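Local atomic coordinates of putative 2OG-Fe(II) oxygenase family protein (Caulobacter crescentus CB15, PDB entry 3OOX), a protein that probably acts as an Fe(II)- and 2-oxoglutarate-dependent oxygenase, converting 2-oxoglutarate to ethene or, with arginine, to succinate, guanidine and glutamate semialdehyde. Residues 162-167 / 269-274; 101-106 / 133-138; 113-118 / 166-171; 236-241 / 275-280. All blocks are in the same frame, centred on the assembly; numbering follows the deposited sequence.

Contact 1: 162-167 / 269-274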
loop_
_atom_site.group_PDB
_atom_site.type_symbol
_atom_site.label_atom_id
_atom_site.label_comp_id
_atom_site.label_asym_id
_atom_site.label_seq_id
_atom_site.Cartn_x
_atom_site.Cartn_y
_atom_site.Cartn_z
ATOM N N PRO A 162 -12.906 -13.977 -3.621
ATOM C CA PRO A 162 -12.406 -14.986 -2.703
ATOM C C PRO A 162 -10.916 -14.872 -2.464
ATOM O O PRO A 162 -10.449 -15.299 -1.419
ATOM C CB PRO A 162 -12.755 -16.314 -3.401
ATOM C CG PRO A 162 -12.952 -15.956 -4.817
ATOM C CD PRO A 162 -13.411 -14.570 -4.878
ATOM N N THR A 163 -10.190 -14.301 -3.423
ATOM C CA THR A 163 -8.727 -14.257 -3.359
ATOM C C THR A 163 -8.226 -13.309 -2.296
ATOM O O THR A 163 -7.112 -13.513 -1.828
ATOM C CB THR A 163 -8.082 -13.864 -4.703
ATOM O OG1 THR A 163 -8.149 -12.452 -4.890
ATOM C CG2 THR A 163 -8.806 -14.552 -5.904
ATOM N N VAL A 164 -9.030 -12.333 -1.894
ATOM C CA VAL A 164 -8.592 -11.327 -0.928
ATOM C C VAL A 164 -9.354 -11.411 0.378
ATOM O O VAL A 164 -9.110 -10.655 1.303
ATOM C CB VAL A 164 -8.678 -9.893 -1.492
ATOM C CG1 VAL A 164 -7.720 -9.749 -2.681
ATOM C CG2 VAL A 164 -10.128 -9.493 -1.859
ATOM N N GLN A 165 -10.276 -12.360 0.477
ATOM C CA GLN A 165 -11.004 -12.539 1.721
ATOM C C GLN A 165 -10.045 -12.925 2.856
ATOM O O GLN A 165 -9.235 -13.854 2.707
ATOM C CB GLN A 165 -12.052 -13.636 1.541
ATOM C CG GLN A 165 -12.906 -13.926 2.766
ATOM C CD GLN A 165 -14.063 -14.871 2.499
ATOM O OE1 GLN A 165 -14.941 -14.572 1.723
ATOM N NE2 GLN A 165 -14.054 -16.006 3.139
ATOM N N ASP A 166 -10.176 -12.240 3.984
ATOM C CA ASP A 166 -9.274 -12.426 5.115
ATOM C C ASP A 166 -7.800 -12.285 4.728
ATOM O O ASP A 166 -6.933 -12.836 5.410
ATOM C CB ASP A 166 -9.536 -13.756 5.855
ATOM C CG ASP A 166 -10.923 -13.802 6.523
ATOM O OD1 ASP A 166 -11.441 -12.724 6.785
ATOM O OD2 ASP A 166 -11.452 -14.906 6.721
ATOM N N GLY A 167 -7.541 -11.456 3.725
ATOM C CA GLY A 167 -6.176 -11.230 3.266
ATOM C C GLY A 167 -5.292 -10.629 4.350
ATOM O O GLY A 167 -5.774 -9.898 5.206
ATOM N N LEU A 269 -2.711 -4.107 0.492
ATOM C CA LEU A 269 -3.708 -5.133 0.320
ATOM C C LEU A 269 -3.040 -6.395 -0.176
ATOM O O LEU A 269 -2.270 -6.364 -1.148
ATOM C CB LEU A 269 -4.797 -4.680 -0.652
ATOM C CG LEU A 269 -6.122 -5.433 -0.663
ATOM C CD1 LEU A 269 -7.248 -4.506 -1.208
ATOM C CD2 LEU A 269 -6.032 -6.739 -1.455
ATOM N N HIS A 270 -3.281 -7.502 0.538
ATOM C CA HIS A 270 -2.701 -8.810 0.250
ATOM C C HIS A 270 -3.799 -9.825 -0.032
ATOM O O HIS A 270 -4.933 -9.704 0.457
ATOM C CB HIS A 270 -1.996 -9.364 1.484
ATOM C CG HIS A 270 -0.668 -8.743 1.803
ATOM N ND1 HIS A 270 -0.474 -7.407 2.122
ATOM C CD2 HIS A 270 0.552 -9.329 1.913
ATOM C CE1 HIS A 270 0.802 -7.218 2.431
ATOM N NE2 HIS A 270 1.443 -8.356 2.299
ATOM N N PHE A 271 -3.434 -10.843 -0.817
ATOM C CA PHE A 271 -4.287 -11.994 -0.989
ATOM C C PHE A 271 -4.406 -12.759 0.376
ATOM O O PHE A 271 -3.589 -12.660 1.281
ATOM C CB PHE A 271 -3.688 -12.976 -2.004
ATOM C CG PHE A 271 -3.717 -12.516 -3.426
ATOM C CD1 PHE A 271 -4.880 -12.067 -4.010
ATOM C CD2 PHE A 271 -2.585 -12.621 -4.235
ATOM C CE1 PHE A 271 -4.917 -11.655 -5.326
ATOM C CE2 PHE A 271 -2.643 -12.263 -5.583
ATOM C CZ PHE A 271 -3.801 -11.744 -6.121
ATOM N N ALA A 272 -5.449 -13.579 0.468
ATOM C CA ALA A 272 -5.550 -14.618 1.473
ATOM C C ALA A 272 -4.303 -15.511 1.487
ATOM O O ALA A 272 -3.789 -15.913 0.441
ATOM C CB ALA A 272 -6.790 -15.468 1.175
ATOM N N SER A 273 -3.837 -15.818 2.683
ATOM C CA SER A 273 -2.612 -16.595 2.892
ATOM C C SER A 273 -2.591 -17.931 2.158
ATOM O O SER A 273 -1.579 -18.325 1.596
ATOM C CB SER A 273 -2.420 -16.870 4.368
ATOM O OG SER A 273 -2.171 -15.675 5.039
ATOM N N ASP A 274 -3.741 -18.599 2.151
ATOM C CA ASP A 274 -3.901 -19.870 1.479
ATOM C C ASP A 274 -4.332 -19.832 0.009
ATOM O O ASP A 274 -4.619 -20.893 -0.589
ATOM C CB ASP A 274 -4.841 -20.787 2.307
ATOM C CG ASP A 274 -6.242 -20.207 2.533
ATOM O OD1 ASP A 274 -6.516 -19.108 2.014
ATOM O OD2 ASP A 274 -7.096 -20.906 3.181
HETATM O O HOH W 1 -4.484 -13.883 4.715
#

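Contact 2: 101-106 / 133-138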
loop_
_atom_site.group_PDB
_atom_site.type_symbol
_atom_site.label_atom_id
_atom_site.label_comp_id
_atom_site.label_asym_id
_atom_site.label_seq_id
_atom_site.Cartn_x
_atom_site.Cartn_y
_atom_site.Cartn_z
HETATM N N MSE A 101 -0.994 -2.039 11.590
HETATM C CA MSE A 101 -2.201 -2.766 11.934
HETATM C C MSE A 101 -2.423 -3.829 10.884
HETATM O O MSE A 101 -2.507 -3.515 9.700
HETATM C CB MSE A 101 -3.413 -1.827 11.978
HETATM C CG MSE A 101 -4.728 -2.567 12.326
HETATM SE SE MSE A 101 -6.276 -1.473 11.982
HETATM C CE MSE A 101 -7.563 -2.966 11.894
ATOM N N GLY A 102 -2.548 -5.075 11.345
ATOM C CA GLY A 102 -2.942 -6.186 10.487
ATOM C C GLY A 102 -4.424 -6.468 10.598
ATOM O O GLY A 102 -5.172 -5.738 11.247
ATOM N N ARG A 103 -4.858 -7.587 10.013
ATOM C CA ARG A 103 -6.274 -7.977 10.071
ATOM C C ARG A 103 -6.657 -8.462 11.462
ATOM O O ARG A 103 -5.928 -9.246 12.041
ATOM C CB ARG A 103 -6.554 -9.102 9.072
ATOM C CG ARG A 103 -8.061 -9.372 8.962
ATOM C CD ARG A 103 -8.433 -10.213 7.772
ATOM N NE ARG A 103 -8.256 -9.479 6.509
ATOM C CZ ARG A 103 -9.023 -8.522 6.030
ATOM N NH1 ARG A 103 -10.140 -8.170 6.647
ATOM N NH2 ARG A 103 -8.687 -7.951 4.881
ATOM N N ASP A 104 -7.818 -8.011 11.932
ATOM C CA ASP A 104 -8.437 -8.566 13.146
ATOM C C ASP A 104 -9.232 -9.787 12.697
ATOM O O ASP A 104 -10.218 -9.648 11.957
ATOM C CB ASP A 104 -9.425 -7.593 13.789
ATOM C CG ASP A 104 -8.757 -6.536 14.654
ATOM O OD1 ASP A 104 -7.761 -6.835 15.346
ATOM O OD2 ASP A 104 -9.274 -5.399 14.665
ATOM N N LEU A 105 -8.809 -10.956 13.171
ATOM C CA LEU A 105 -9.423 -12.211 12.793
ATOM C C LEU A 105 -10.404 -12.610 13.873
ATOM O O LEU A 105 -10.184 -12.339 15.031
ATOM C CB LEU A 105 -8.364 -13.304 12.651
ATOM C CG LEU A 105 -7.400 -13.124 11.469
ATOM C CD1 LEU A 105 -6.202 -14.101 11.589
ATOM C CD2 LEU A 105 -8.051 -13.288 10.110
ATOM N N PRO A 106 -11.469 -13.310 13.479
ATOM C CA PRO A 106 -12.384 -13.805 14.483
ATOM C C PRO A 106 -11.734 -14.864 15.340
ATOM O O PRO A 106 -10.769 -15.514 14.878
ATOM C CB PRO A 106 -13.509 -14.424 13.676
ATOM C CG PRO A 106 -12.949 -14.729 12.385
ATOM C CD PRO A 106 -11.869 -13.649 12.119
ATOM N N TRP A 133 -11.567 1.595 11.252
ATOM C CA TRP A 133 -12.463 2.061 10.190
ATOM C C TRP A 133 -11.673 2.299 8.894
ATOM O O TRP A 133 -12.107 1.934 7.807
ATOM C CB TRP A 133 -13.220 3.328 10.578
ATOM C CG TRP A 133 -14.083 3.851 9.452
ATOM C CD1 TRP A 133 -15.413 3.526 9.215
ATOM C CD2 TRP A 133 -13.699 4.733 8.377
ATOM N NE1 TRP A 133 -15.863 4.171 8.089
ATOM C CE2 TRP A 133 -14.839 4.898 7.539
ATOM C CE3 TRP A 133 -12.511 5.393 8.030
ATOM C CZ2 TRP A 133 -14.817 5.704 6.399
ATOM C CZ3 TRP A 133 -12.497 6.183 6.883
ATOM C CH2 TRP A 133 -13.645 6.331 6.085
ATOM N N LEU A 134 -10.498 2.911 9.028
ATOM C CA LEU A 134 -9.711 3.238 7.847
ATOM C C LEU A 134 -9.182 1.985 7.147
ATOM O O LEU A 134 -9.193 1.899 5.904
ATOM C CB LEU A 134 -8.577 4.215 8.200
ATOM C CG LEU A 134 -7.743 4.745 7.012
ATOM C CD1 LEU A 134 -8.558 5.503 5.991
ATOM C CD2 LEU A 134 -6.569 5.626 7.490
ATOM N N TYR A 135 -8.735 1.018 7.944
ATOM C CA TYR A 135 -8.283 -0.297 7.449
ATOM C C TYR A 135 -9.380 -0.926 6.567
ATOM O O TYR A 135 -9.162 -1.281 5.411
ATOM C CB TYR A 135 -7.937 -1.221 8.627
ATOM C CG TYR A 135 -7.423 -2.603 8.261
ATOM C CD1 TYR A 135 -8.267 -3.559 7.698
ATOM C CD2 TYR A 135 -6.083 -2.941 8.416
ATOM C CE1 TYR A 135 -7.827 -4.791 7.360
ATOM C CE2 TYR A 135 -5.601 -4.219 8.059
ATOM C CZ TYR A 135 -6.500 -5.140 7.515
ATOM O OH TYR A 135 -6.048 -6.367 7.124
ATOM N N ASN A 136 -10.573 -0.995 7.138
ATOM C CA ASN A 136 -11.661 -1.664 6.429
ATOM C C ASN A 136 -12.189 -0.841 5.262
ATOM O O ASN A 136 -12.599 -1.402 4.233
ATOM C CB ASN A 136 -12.772 -2.017 7.433
ATOM C CG ASN A 136 -12.347 -3.123 8.401
ATOM O OD1 ASN A 136 -12.405 -2.930 9.631
ATOM N ND2 ASN A 136 -11.883 -4.243 7.868
ATOM N N SER A 137 -12.161 0.482 5.380
ATOM C CA SER A 137 -12.549 1.348 4.287
ATOM C C SER A 137 -11.620 1.232 3.076
ATOM O O SER A 137 -12.065 1.183 1.938
ATOM C CB SER A 137 -12.570 2.786 4.780
ATOM O OG SER A 137 -12.890 3.644 3.728
ATOM N N LEU A 138 -10.316 1.227 3.343
ATOM C CA LEU A 138 -9.349 1.090 2.250
ATOM C C LEU A 138 -9.371 -0.331 1.676
ATOM O O LEU A 138 -9.178 -0.513 0.475
ATOM C CB LEU A 138 -7.965 1.502 2.726
ATOM C CG LEU A 138 -7.819 3.008 2.945
ATOM C CD1 LEU A 138 -6.507 3.327 3.672
ATOM C CD2 LEU A 138 -7.908 3.790 1.649
#

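Contact 3: 113-118 / 166-171. With EDO (1,2-ethanediol), chain K.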
loop_
_atom_site.group_PDB
_atom_site.type_symbol
_atom_site.label_atom_id
_atom_site.label_comp_id
_atom_site.label_asym_id
_atom_site.label_seq_id
_atom_site.Cartn_x
_atom_site.Cartn_y
_atom_site.Cartn_z
ATOM N N ALA A 113 -2.518 -18.929 13.487
ATOM C CA ALA A 113 -1.198 -19.519 13.730
ATOM C C ALA A 113 -0.057 -18.772 13.045
ATOM O O ALA A 113 1.095 -18.871 13.490
ATOM C CB ALA A 113 -1.193 -20.980 13.323
ATOM N N HIS A 114 -0.338 -18.000 11.986
ATOM C CA HIS A 114 0.727 -17.253 11.313
ATOM C C HIS A 114 0.454 -15.750 11.177
ATOM O O HIS A 114 1.340 -15.005 10.747
ATOM C CB HIS A 114 1.057 -17.830 9.946
ATOM C CG HIS A 114 0.023 -17.515 8.898
ATOM N ND1 HIS A 114 -1.155 -18.238 8.796
ATOM C CD2 HIS A 114 -0.012 -16.593 7.908
ATOM C CE1 HIS A 114 -1.871 -17.755 7.797
ATOM N NE2 HIS A 114 -1.211 -16.757 7.248
HETATM N N MSE A 115 -0.737 -15.288 11.575
HETATM C CA MSE A 115 -1.087 -13.863 11.561
HETATM C C MSE A 115 -1.335 -13.381 12.967
HETATM O O MSE A 115 -2.312 -13.778 13.630
HETATM C CB MSE A 115 -2.338 -13.630 10.698
HETATM C CG MSE A 115 -2.019 -13.666 9.254
HETATM SE SE MSE A 115 -3.516 -13.656 8.048
HETATM C CE MSE A 115 -4.393 -12.084 8.654
ATOM N N ALA A 116 -0.408 -12.549 13.460
ATOM C CA ALA A 116 -0.444 -12.137 14.831
ATOM C C ALA A 116 -1.575 -11.163 15.146
ATOM O O ALA A 116 -2.002 -10.348 14.314
ATOM C CB ALA A 116 0.938 -11.497 15.223
ATOM N N ASP A 117 -2.040 -11.226 16.388
ATOM C CA ASP A 117 -3.041 -10.305 16.877
ATOM C C ASP A 117 -2.518 -8.871 16.823
ATOM O O ASP A 117 -1.315 -8.628 16.982
ATOM C CB ASP A 117 -3.399 -10.577 18.348
ATOM C CG ASP A 117 -4.197 -11.857 18.556
ATOM O OD1 ASP A 117 -4.694 -12.449 17.583
ATOM O OD2 ASP A 117 -4.325 -12.267 19.742
ATOM N N ASN A 118 -3.434 -7.939 16.597
ATOM C CA ASN A 118 -3.128 -6.504 16.742
ATOM C C ASN A 118 -2.892 -6.147 18.202
ATOM O O ASN A 118 -3.419 -6.801 19.109
ATOM C CB ASN A 118 -4.239 -5.636 16.193
ATOM C CG ASN A 118 -4.205 -5.558 14.702
ATOM O OD1 ASN A 118 -3.123 -5.372 14.112
ATOM N ND2 ASN A 118 -5.390 -5.741 14.057
ATOM N N ASP A 166 -10.176 -12.240 3.984
ATOM C CA ASP A 166 -9.274 -12.426 5.115
ATOM C C ASP A 166 -7.800 -12.285 4.728
ATOM O O ASP A 166 -6.933 -12.836 5.410
ATOM C CB ASP A 166 -9.536 -13.756 5.855
ATOM C CG ASP A 166 -10.923 -13.802 6.523
ATOM O OD1 ASP A 166 -11.441 -12.724 6.785
ATOM O OD2 ASP A 166 -11.452 -14.906 6.721
ATOM N N GLY A 167 -7.541 -11.456 3.725
ATOM C CA GLY A 167 -6.176 -11.230 3.266
ATOM C C GLY A 167 -5.292 -10.629 4.350
ATOM O O GLY A 167 -5.774 -9.898 5.206
ATOM N N ASN A 168 -3.994 -10.903 4.257
ATOM C CA ASN A 168 -3.005 -10.534 5.279
ATOM C C ASN A 168 -2.572 -9.088 5.066
ATOM O O ASN A 168 -1.382 -8.779 4.975
ATOM C CB ASN A 168 -1.815 -11.471 5.204
ATOM C CG ASN A 168 -0.994 -11.498 6.473
ATOM O OD1 ASN A 168 -1.239 -10.778 7.456
ATOM N ND2 ASN A 168 0.027 -12.371 6.449
ATOM N N SER A 169 -3.558 -8.209 4.976
ATOM C CA SER A 169 -3.352 -6.814 4.636
ATOM C C SER A 169 -2.921 -5.994 5.827
ATOM O O SER A 169 -3.263 -6.299 6.980
ATOM C CB SER A 169 -4.616 -6.229 3.979
ATOM O OG SER A 169 -4.936 -6.984 2.808
ATOM N N VAL A 170 -2.178 -4.931 5.541
ATOM C CA VAL A 170 -1.595 -4.099 6.607
ATOM C C VAL A 170 -1.874 -2.642 6.301
ATOM O O VAL A 170 -1.579 -2.165 5.213
ATOM C CB VAL A 170 -0.112 -4.345 6.742
ATOM C CG1 VAL A 170 0.519 -3.343 7.734
ATOM C CG2 VAL A 170 0.194 -5.779 7.207
ATOM N N LEU A 171 -2.419 -1.943 7.305
ATOM C CA LEU A 171 -2.504 -0.484 7.305
ATOM C C LEU A 171 -1.295 0.025 8.054
ATOM O O LEU A 171 -1.069 -0.344 9.220
ATOM C CB LEU A 171 -3.757 0.016 8.008
ATOM C CG LEU A 171 -3.943 1.521 8.100
ATOM C CD1 LEU A 171 -3.982 2.161 6.696
ATOM C CD2 LEU A 171 -5.235 1.871 8.879
HETATM C C1 EDO K . 1.795 -10.369 20.031
HETATM O O1 EDO K . 1.805 -9.910 21.370
HETATM C C2 EDO K . 0.615 -9.696 19.314
HETATM O O2 EDO K . 0.603 -10.189 17.992
HETATM O O HOH W 2 1.871 -13.364 8.591
#

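Contact 4: 236-241 / 275-280. With EDO (1,2-ethanediol), chain G.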
loop_
_atom_site.group_PDB
_atom_site.type_symbol
_atom_site.label_atom_id
_atom_site.label_comp_id
_atom_site.label_asym_id
_atom_site.label_seq_id
_atom_site.Cartn_x
_atom_site.Cartn_y
_atom_site.Cartn_z
ATOM N N GLU A 236 1.383 -8.956 -9.980
ATOM C CA GLU A 236 2.282 -9.067 -11.133
ATOM C C GLU A 236 2.487 -10.542 -11.478
ATOM O O GLU A 236 2.368 -10.931 -12.667
ATOM C CB GLU A 236 3.630 -8.374 -10.860
ATOM C CG GLU A 236 4.642 -8.501 -11.999
ATOM C CD GLU A 236 5.974 -7.893 -11.634
ATOM O OE1 GLU A 236 6.615 -8.420 -10.709
ATOM O OE2 GLU A 236 6.338 -6.886 -12.261
ATOM N N ARG A 237 2.742 -11.374 -10.465
ATOM C CA ARG A 237 3.008 -12.793 -10.719
ATOM C C ARG A 237 1.759 -13.506 -11.245
ATOM O O ARG A 237 1.836 -14.272 -12.231
ATOM C CB ARG A 237 3.539 -13.468 -9.465
ATOM C CG ARG A 237 3.716 -14.973 -9.603
ATOM C CD ARG A 237 4.589 -15.540 -8.521
ATOM N NE ARG A 237 4.621 -17.001 -8.630
ATOM C CZ ARG A 237 5.623 -17.778 -8.249
ATOM N NH1 ARG A 237 6.749 -17.273 -7.736
ATOM N NH2 ARG A 237 5.512 -19.112 -8.384
ATOM N N LEU A 238 0.609 -13.221 -10.639
ATOM C CA LEU A 238 -0.644 -13.828 -11.095
ATOM C C LEU A 238 -0.902 -13.560 -12.574
ATOM O O LEU A 238 -1.373 -14.450 -13.293
ATOM C CB LEU A 238 -1.803 -13.331 -10.240
ATOM C CG LEU A 238 -3.203 -13.819 -10.639
ATOM C CD1 LEU A 238 -3.314 -15.341 -10.456
ATOM C CD2 LEU A 238 -4.282 -13.079 -9.819
ATOM N N THR A 239 -0.597 -12.348 -13.038
ATOM C CA THR A 239 -0.868 -11.919 -14.425
ATOM C C THR A 239 0.274 -12.197 -15.398
ATOM O O THR A 239 0.285 -11.632 -16.502
ATOM C CB THR A 239 -1.213 -10.408 -14.481
ATOM O OG1 THR A 239 -0.063 -9.646 -14.065
ATOM C CG2 THR A 239 -2.423 -10.067 -13.596
ATOM N N ASN A 240 1.217 -13.043 -15.005
ATOM C CA ASN A 240 2.375 -13.350 -15.866
ATOM C C ASN A 240 3.042 -12.070 -16.346
ATOM O O ASN A 240 3.505 -11.947 -17.503
ATOM C CB ASN A 240 1.962 -14.184 -17.075
ATOM C CG ASN A 240 3.107 -15.002 -17.626
ATOM O OD1 ASN A 240 4.014 -15.417 -16.877
ATOM N ND2 ASN A 240 3.057 -15.288 -18.930
ATOM N N ASN A 241 3.109 -11.124 -15.407
ATOM C CA ASN A 241 3.753 -9.809 -15.612
ATOM C C ASN A 241 3.059 -8.870 -16.603
ATOM O O ASN A 241 3.605 -7.835 -16.957
ATOM C CB ASN A 241 5.256 -9.996 -15.920
ATOM C CG ASN A 241 6.018 -10.569 -14.735
ATOM O OD1 ASN A 241 5.674 -11.608 -14.223
ATOM N ND2 ASN A 241 7.040 -9.856 -14.279
ATOM N N TYR A 275 -4.376 -18.640 -0.589
ATOM C CA TYR A 275 -4.734 -18.490 -1.993
ATOM C C TYR A 275 -3.561 -18.974 -2.847
ATOM O O TYR A 275 -2.433 -18.490 -2.700
ATOM C CB TYR A 275 -5.039 -17.046 -2.337
ATOM C CG TYR A 275 -5.301 -16.830 -3.805
ATOM C CD1 TYR A 275 -6.369 -17.432 -4.424
ATOM C CD2 TYR A 275 -4.504 -15.981 -4.570
ATOM C CE1 TYR A 275 -6.631 -17.239 -5.752
ATOM C CE2 TYR A 275 -4.764 -15.764 -5.891
ATOM C CZ TYR A 275 -5.830 -16.387 -6.488
ATOM O OH TYR A 275 -6.091 -16.173 -7.836
ATOM N N GLU A 276 -3.823 -19.951 -3.720
ATOM C CA GLU A 276 -2.813 -20.431 -4.643
ATOM C C GLU A 276 -2.774 -19.482 -5.843
ATOM O O GLU A 276 -3.773 -19.280 -6.581
ATOM C CB GLU A 276 -3.104 -21.859 -5.122
ATOM C CG GLU A 276 -2.095 -22.305 -6.169
ATOM C CD GLU A 276 -2.324 -23.734 -6.682
ATOM O OE1 GLU A 276 -3.227 -23.910 -7.509
ATOM O OE2 GLU A 276 -1.596 -24.635 -6.269
ATOM N N ILE A 277 -1.608 -18.856 -6.001
ATOM C CA ILE A 277 -1.314 -18.019 -7.139
ATOM C C ILE A 277 -0.853 -18.926 -8.268
ATOM O O ILE A 277 0.241 -19.501 -8.216
ATOM C CB ILE A 277 -0.220 -16.930 -6.823
ATOM C CG1 ILE A 277 -0.631 -16.086 -5.615
ATOM C CG2 ILE A 277 0.080 -16.074 -8.055
ATOM C CD1 ILE A 277 0.500 -15.182 -5.133
ATOM N N LYS A 278 -1.707 -19.044 -9.274
ATOM C CA LYS A 278 -1.469 -19.866 -10.452
ATOM C C LYS A 278 -1.724 -18.990 -11.682
ATOM O O LYS A 278 -2.746 -18.310 -11.794
ATOM C CB LYS A 278 -2.366 -21.106 -10.430
ATOM C CG LYS A 278 -2.263 -21.950 -11.695
ATOM C CD LYS A 278 -3.086 -23.232 -11.568
ATOM C CE LYS A 278 -2.884 -24.123 -12.788
ATOM N NZ LYS A 278 -3.363 -23.471 -14.050
ATOM N N THR A 279 -0.760 -18.982 -12.598
ATOM C CA THR A 279 -0.762 -17.998 -13.678
ATOM C C THR A 279 -2.077 -17.982 -14.438
ATOM O O THR A 279 -2.598 -19.042 -14.835
ATOM C CB THR A 279 0.379 -18.268 -14.669
ATOM O OG1 THR A 279 1.578 -18.581 -13.929
ATOM C CG2 THR A 279 0.562 -17.051 -15.611
ATOM N N LEU A 280 -2.613 -16.787 -14.665
ATOM C CA LEU A 280 -3.844 -16.662 -15.446
ATOM C C LEU A 280 -3.566 -17.149 -16.860
ATOM O O LEU A 280 -2.643 -16.683 -17.535
ATOM C CB LEU A 280 -4.332 -15.219 -15.468
ATOM C CG LEU A 280 -4.761 -14.623 -14.116
ATOM C CD1 LEU A 280 -5.070 -13.152 -14.284
ATOM C CD2 LEU A 280 -5.965 -15.361 -13.532
HETATM C C1 EDO G . 8.870 -21.005 -7.468
HETATM O O1 EDO G . 7.474 -20.948 -7.791
HETATM C C2 EDO G . 9.469 -19.603 -7.444
HETATM O O2 EDO G . 8.842 -18.788 -6.446
HETATM O O HOH W 3 1.588 -17.017 -11.602
HETATM O O HOH W 4 2.537 -18.600 -9.491
#

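Contact 1: 162-167 / 269-274
The ring of Phe271 is the flat group of this contact, and Thr163 OG1 and Val164 CG1 both approach it obliquely, over neither a clear face nor a clear edge. Thr163 and Phe271 run side by side in the same direction, with Thr163 OG1 3.4 Å from Phe271 CE1. The threonine hydroxyl sits between its backbone N and carbonyl carbon (chi1 80°), near the ring carbons, while its bond goes to Phe160 O. Val164 sends CG1 to within 3.9 Å of Phe271 CD1, and the same methyl meets Leu269 CD2 at 3.7 Å, the two aliphatic chains crossing at about a right angle. The ring also meets Tyr275, against which Thr163 packs too, and Met234 and Leu238 of helix 233-238.

The backbones are joined by one direct bond, Ala272 N to Thr163 O (2.8 Å, 159° at the hydrogen), with the donor tilted 20° from the carbonyl plane. Next to it Ala272 CB presses on Gln165 O at 3.3 Å. Gly167, which has no side chain, brings its CA to 3.4 Å from His270 O in a CA-H...O contact, and a longer, more bent one reaches Phe271 O. A water then bridges the chains, donating to Asp166 O (2.8 Å) and accepting from Ser273 N (2.9 Å).

Val164 to Gly167 form a type II beta turn, with Asp166 at positive phi. It leads from helix 161-164 toward strand 170-176 and lies against the exit of strand 262-269; these two strands are antiparallel neighbours in the large sheet of the double-stranded beta-helix fold of 2-oxoglutarate oxygenases.

Contact 2: 101-106 / 133-138
Tyr135 pushes its hydroxyl over one face of the Arg103 guanidinium, OH standing 3.6 Å above that plane and offset toward its rim, with the ring and guanidinium planes 83° apart. No hydrogen bond links these two groups: Tyr135 OH gives its bond to Ser169 O, while Arg103 NE is held by Gly167 O and NH2 by a salt bridge to Asp139. Those two outside bonds fix the guanidinium's rotation, and a bend at chi3 (-70°) turns the guanidinium across the end of the tyrosine. Nearer the backbone, Arg103 CB lies 3.4 Å from Tyr135 OH. The contact joins the end of strand 97-101, paired antiparallel with strand 170-176 in the large sheet of the double-stranded beta-helix, to the long helix 127-152 packed on that sheet. Met101, a selenomethionine, extends from the strand toward the helix and makes a Met-aromatic contact, SE lying 4.8 Å from the Tyr135 ring centroid and oblique to the ring. Its methyl carries on to the root of the ring, Met101 CE to Tyr135 CG 3.7 Å. Met101 O comes to the ring edge in plane, 3.6 Å from Tyr135 CE2, while Gly102 O approaches the same carbon obliquely at 3.6 Å.

Contact 3: 113-118 / 166-171
Van der Waals contact between Met115, a selenomethionine, and Asn168 makes up most of this interface. The two side chains run alongside each other, pointing opposite ways, so that Met115 CG reaches Asn168 OD1 at 3.5 Å while SE lies 3.7 Å from Asn168 CG. A bend at chi3 (55°) curls the methyl back to the same oxygen, Met115 CE to Asn168 OD1 3.6 Å, and CE also approaches Asp166 O more loosely at 4.2 Å. Met115 also packs on Arg103.

Polar contact across the segments runs through water. One molecule donates to His114 O at 2.8 Å and accepts from Asn168 ND2 at 3.0 Å, so the amide nitrogen has a hydrogen-bond acceptor while its carbon and oxygen lie against Met115.

Within 166-171, Ser169 N bonds to Gly167 O (2.8 Å) around an inverse gamma turn centred on Asn168, a kink that carries the chain into strand 170-176. His114 NE2 is hydrogen-bonded to Ser273 OG, and Asp166 OD2 to His109. An ethanediol, probably from the crystallisation liquor, donates to Asp117 O, on the side away from 166-171.

With no direct hydrogen bond or salt bridge between the segments, the loop 113-118 rests on the strand's lead-in through a selenoether side chain against a flat amide, supplemented by a single water.

Contact 4: 236-241 / 275-280
Leu238, the last residue of helix 233-238, is wedged against 275-280 on several sides. Its CG lies anti to the backbone N (chi1 177°), directing the branched end toward 275-280, where CD1 is 3.3 Å from Lys278 O and close to Tyr275 OH, and Leu238 CG is 3.9 Å from Leu280 CG. Ile277 CG2 covers the backbone side of the same residue. Alongside this packing Leu280 N donates to Leu238 O (3.0 Å, 171° at the hydrogen). The helix ends in a Schellman motif with Asn240 at positive phi as C-prime residue; its CB rests on Thr279 CG2 at 3.5 Å, and its buried amide is satisfied by Arg291 N, Pro289 O and Cys283 O.

The Arg237 side is looser and wetter. Its extended chain crosses Ile277 at about a right angle, then reaches a water that accepts from Arg237 NE (2.8 Å) and donates to Ile277 O (2.8 Å). A second water donates to both Arg237 O and Thr279 OG1, which is also hydrogen-bonded to Asp290. An ethanediol, probably from the crystallisation liquor, is gripped by both terminal nitrogens, Arg237 NH1 to O2 at 2.9 Å and Arg237 NH2 to O1 at 2.8 Å.

Strand 276-277, paired antiparallel with 296-297 just before helix 298-309, and the residues that follow it run past the C-terminal end of helix 233-238.

How the contacts relate
From the N terminus, segment 101-106 opens first, and contact 2 closes its loop at 133-138 on helix 127-152. Segment 113-118 lies within that loop but finds its partner beyond it at 166-171, so contacts 2 and 3 cross. Contact 1 begins at 162-167, sharing Asp166 and Gly167 with contact 3, and closes a much longer loop at 269-274. Contact 4 opens at 236-241 inside that loop and closes just after it at 275-280, so these two also cross. Contacts 1 to 3 form one touching cluster around the start of strand 170-176. Contact 4 touches contact 1 alone, adding the end of helix 233-238 and strand 276-277 with the residues after it.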